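Local coordinates for protein involved in catabolism of external DNA (Legionella pneumophila subsp. pneumophila, PDB 2OO3) that probably methylates N6 of an adenine in 23S ribosomal RNA, with S-adenosyl-L-methionine as the methyl donor, at residues E173-I178 with K203-Q208. Numbering follows the deposited sequence.
Sequences EEYKEI and KAWTEQ
Tyr175 reaches from helix 174-188 to Trp205 and Thr206, and its ring makes every close contact between 173-178 and 203-208. The bond from CA to CB of Tyr175 points toward the other helix, where the nearest CA pair, Tyr175 and Trp205, is 6.9 Å apart. CG lies anti to the carbonyl carbon (chi1 -74°), which directs the ring toward helix 203-216. Beyond CG the two flanks of the ring meet different things. On the CD1-CE1 flank, CD1 lies 3.9 Å from the backbone O of Trp205, and CE1 lies 4.0 Å from Thr206 OG1. On the CD2-CE2 flank, CE2 packs 3.6 Å from Trp205 CE3, the closest apolar approach. Over the ring, Trp205 CB sits 4.1 Å from the Tyr175 centroid and 1° off its normal, a well-centred CH-pi contact. The indole's six-membered ring is inclined at 59° to the phenol. At the tip, Tyr175 OH is 2.8 Å from a water that donates to Thr206 OG1 at 2.7 Å, so the polar link between the helices is indirect. Thr206 OG1 is also hydrogen-bonded to Pro199 O, which ties this site to the end of strand 193-200. The Tyr169 ring meets that of Tyr175, and Phe209, on helix 203-216, also touches it. The contact thus joins consecutive helices, 174-188 and 203-216, linked through strand 193-200 of the central sheet in the Rossmann-like methyltransferase fold, with the Tyr175 side chain about 11 Å from that of Asp166, the predicted proton acceptor.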
ATOM      1  N   GLU A 173     -11.756  10.322  13.052  1.00 12.83           N
ATOM      2  CA  GLU A 173     -10.672  10.340  14.041  1.00 13.72           C
ATOM      3  C   GLU A 173      -9.426   9.571  13.574  1.00 12.43           C
ATOM      4  O   GLU A 173      -8.339   9.809  14.078  1.00 12.78           O
ATOM      5  CB  GLU A 173     -11.173   9.836  15.399  1.00 14.70           C
ATOM      6  CG  GLU A 173     -12.238  10.771  16.077  1.00 20.01           C
ATOM      7  CD  GLU A 173     -13.656  10.762  15.415  1.00 25.31           C
ATOM      8  OE1 GLU A 173     -14.039   9.744  14.770  1.00 23.53           O
ATOM      9  OE2 GLU A 173     -14.387  11.794  15.569  1.00 28.04           O
ATOM     10  N   GLU A 174      -9.588   8.665  12.606  1.00 11.76           N
ATOM     11  CA  GLU A 174      -8.443   7.923  12.034  1.00 11.76           C
ATOM     12  C   GLU A 174      -7.373   8.847  11.450  1.00 11.13           C
ATOM     13  O   GLU A 174      -6.177   8.500  11.412  1.00 10.63           O
ATOM     14  CB  GLU A 174      -8.924   6.926  10.988  1.00 11.02           C
ATOM     15  CG  GLU A 174      -9.769   5.797  11.607  1.00 14.21           C
ATOM     16  CD  GLU A 174     -10.175   4.735  10.585  1.00 14.02           C
ATOM     17  OE1 GLU A 174      -9.264   4.171   9.929  1.00 15.27           O
ATOM     18  OE2 GLU A 174     -11.405   4.479  10.437  1.00 15.58           O
ATOM     19  N   TYR A 175      -7.794  10.031  10.994  1.00 10.59           N
ATOM     20  CA  TYR A 175      -6.861  10.977  10.379  1.00 10.20           C
ATOM     21  C   TYR A 175      -5.911  11.600  11.407  1.00 10.11           C
ATOM     22  O   TYR A 175      -4.890  12.176  11.043  1.00  9.79           O
ATOM     23  CB  TYR A 175      -7.623  12.096   9.680  1.00  9.91           C
ATOM     24  CG  TYR A 175      -8.292  11.724   8.379  1.00  7.97           C
ATOM     25  CD1 TYR A 175      -7.602  11.825   7.163  1.00 10.23           C
ATOM     26  CD2 TYR A 175      -9.613  11.335   8.358  1.00  7.58           C
ATOM     27  CE1 TYR A 175      -8.242  11.527   5.942  1.00  9.19           C
ATOM     28  CE2 TYR A 175     -10.256  11.003   7.157  1.00 11.22           C
ATOM     29  CZ  TYR A 175      -9.580  11.117   5.959  1.00  9.83           C
ATOM     30  OH  TYR A 175     -10.251  10.805   4.794  1.00  8.37           O
ATOM     31  N   LYS A 176      -6.273  11.525  12.685  1.00 11.13           N
ATOM     32  CA  LYS A 176      -5.336  11.897  13.759  1.00 11.97           C
ATOM     33  C   LYS A 176      -4.760  10.706  14.516  1.00 11.64           C
ATOM     34  O   LYS A 176      -3.608  10.775  14.966  1.00 11.55           O
ATOM     35  CB  LYS A 176      -5.930  12.928  14.729  1.00 13.46           C
ATOM     36  CG  LYS A 176      -7.185  12.548  15.361  1.00 18.03           C
ATOM     37  CD  LYS A 176      -7.424  13.429  16.597  1.00 25.90           C
ATOM     38  CE  LYS A 176      -8.493  12.801  17.500  1.00 28.81           C
ATOM     39  NZ  LYS A 176      -9.842  13.139  16.959  1.00 31.55           N
ATOM     40  N   GLU A 177      -5.529   9.615  14.641  1.00 11.13           N
ATOM     41  CA  GLU A 177      -4.992   8.405  15.295  1.00 11.13           C
ATOM     42  C   GLU A 177      -3.755   7.859  14.566  1.00  9.97           C
ATOM     43  O   GLU A 177      -2.778   7.456  15.175  1.00  9.01           O
ATOM     44  CB  GLU A 177      -6.048   7.321  15.346  1.00 11.68           C
ATOM     45  CG  GLU A 177      -7.178   7.648  16.312  1.00 15.92           C
ATOM     46  CD  GLU A 177      -8.373   6.733  16.180  1.00 19.04           C
ATOM     47  OE1 GLU A 177      -8.372   5.854  15.287  1.00 20.40           O
ATOM     48  OE2 GLU A 177      -9.320   6.888  16.988  1.00 21.42           O
ATOM     49  N   ILE A 178      -3.834   7.832  13.241  1.00  9.11           N
ATOM     50  CA  ILE A 178      -2.808   7.193  12.422  1.00  7.99           C
ATOM     51  C   ILE A 178      -1.463   7.899  12.527  1.00  7.53           C
ATOM     52  O   ILE A 178      -0.483   7.248  12.869  1.00  7.77           O
ATOM     53  CB  ILE A 178      -3.296   6.995  10.940  1.00  8.22           C
ATOM     54  CG1 ILE A 178      -4.395   5.923  10.914  1.00  9.05           C
ATOM     55  CG2 ILE A 178      -2.141   6.661  10.011  1.00  6.30           C
ATOM     56  CD1 ILE A 178      -3.977   4.529  11.412  1.00 10.52           C
ATOM     57  N   LYS A 203     -10.545  17.570   1.575  1.00  9.37           N
ATOM     58  CA  LYS A 203      -9.211  18.162   1.539  1.00 10.38           C
ATOM     59  C   LYS A 203      -8.726  18.647   2.904  1.00  9.19           C
ATOM     60  O   LYS A 203      -7.555  18.542   3.220  1.00  9.00           O
ATOM     61  CB  LYS A 203      -9.143  19.351   0.560  1.00 12.33           C
ATOM     62  CG  LYS A 203      -7.737  19.993   0.573  1.00 16.03           C
ATOM     63  CD  LYS A 203      -7.071  19.944  -0.807  1.00 23.22           C
ATOM     64  CE  LYS A 203      -5.550  20.253  -0.757  1.00 22.86           C
ATOM     65  NZ  LYS A 203      -4.737  19.008  -0.509  1.00 26.52           N
ATOM     66  N   ALA A 204      -9.619  19.209   3.703  1.00  8.27           N
ATOM     67  CA  ALA A 204      -9.225  19.773   4.975  1.00  7.66           C
ATOM     68  C   ALA A 204      -8.725  18.674   5.923  1.00  7.02           C
ATOM     69  O   ALA A 204      -7.737  18.840   6.634  1.00  7.75           O
ATOM     70  CB  ALA A 204     -10.409  20.509   5.583  1.00  8.00           C
ATOM     71  N   TRP A 205      -9.427  17.560   5.941  1.00  6.55           N
ATOM     72  CA  TRP A 205      -9.049  16.449   6.794  1.00  6.91           C
ATOM     73  C   TRP A 205      -7.708  15.895   6.335  1.00  6.46           C
ATOM     74  O   TRP A 205      -6.849  15.642   7.147  1.00  5.73           O
ATOM     75  CB  TRP A 205     -10.090  15.342   6.728  1.00  7.33           C
ATOM     76  CG  TRP A 205     -11.444  15.684   7.336  1.00  9.71           C
ATOM     77  CD1 TRP A 205     -11.806  16.852   7.985  1.00 10.40           C
ATOM     78  CD2 TRP A 205     -12.584  14.833   7.383  1.00  9.82           C
ATOM     79  NE1 TRP A 205     -13.113  16.758   8.429  1.00  8.99           N
ATOM     80  CE2 TRP A 205     -13.612  15.538   8.061  1.00 10.17           C
ATOM     81  CE3 TRP A 205     -12.840  13.525   6.932  1.00 12.59           C
ATOM     82  CZ2 TRP A 205     -14.864  14.988   8.283  1.00 10.11           C
ATOM     83  CZ3 TRP A 205     -14.089  12.975   7.160  1.00 11.30           C
ATOM     84  CH2 TRP A 205     -15.089  13.714   7.837  1.00 12.64           C
ATOM     85  N   THR A 206      -7.565  15.677   5.034  1.00  6.53           N
ATOM     86  CA  THR A 206      -6.291  15.212   4.474  1.00  7.64           C
ATOM     87  C   THR A 206      -5.110  16.165   4.785  1.00  7.31           C
ATOM     88  O   THR A 206      -4.029  15.714   5.171  1.00  6.55           O
ATOM     89  CB  THR A 206      -6.429  14.915   2.968  1.00  7.42           C
ATOM     90  OG1 THR A 206      -7.392  13.856   2.793  1.00  8.97           O
ATOM     91  CG2 THR A 206      -5.090  14.478   2.403  1.00  9.04           C
ATOM     92  N   GLU A 207      -5.333  17.480   4.684  1.00  7.80           N
ATOM     93  CA  GLU A 207      -4.278  18.439   4.982  1.00  7.91           C
ATOM     94  C   GLU A 207      -3.871  18.409   6.466  1.00  8.17           C
ATOM     95  O   GLU A 207      -2.695  18.633   6.798  1.00  8.01           O
ATOM     96  CB  GLU A 207      -4.680  19.865   4.568  1.00  9.16           C
ATOM     97  CG  GLU A 207      -4.700  20.127   3.035  1.00 12.33           C
ATOM     98  CD  GLU A 207      -3.319  19.915   2.376  1.00 17.93           C
ATOM     99  OE1 GLU A 207      -2.288  20.126   3.031  1.00 23.79           O
ATOM    100  OE2 GLU A 207      -3.250  19.496   1.213  1.00 23.36           O
ATOM    101  N   GLN A 208      -4.836  18.150   7.358  1.00  7.32           N
ATOM    102  CA  GLN A 208      -4.520  18.038   8.791  1.00  7.46           C
ATOM    103  C   GLN A 208      -3.715  16.773   9.095  1.00  6.86           C
ATOM    104  O   GLN A 208      -2.785  16.779   9.922  1.00  7.42           O
ATOM    105  CB  GLN A 208      -5.787  18.094   9.637  1.00  6.14           C
ATOM    106  CG  GLN A 208      -6.419  19.530   9.665  1.00  8.01           C
ATOM    107  CD  GLN A 208      -7.839  19.502  10.191  1.00  7.88           C
ATOM    108  OE1 GLN A 208      -8.044  19.429  11.399  1.00 10.54           O
ATOM    109  NE2 GLN A 208      -8.830  19.539   9.283  1.00  5.14           N
TER
HETATM  110  O   HOH W   1      -9.924  13.017   3.083  1.00  5.20           O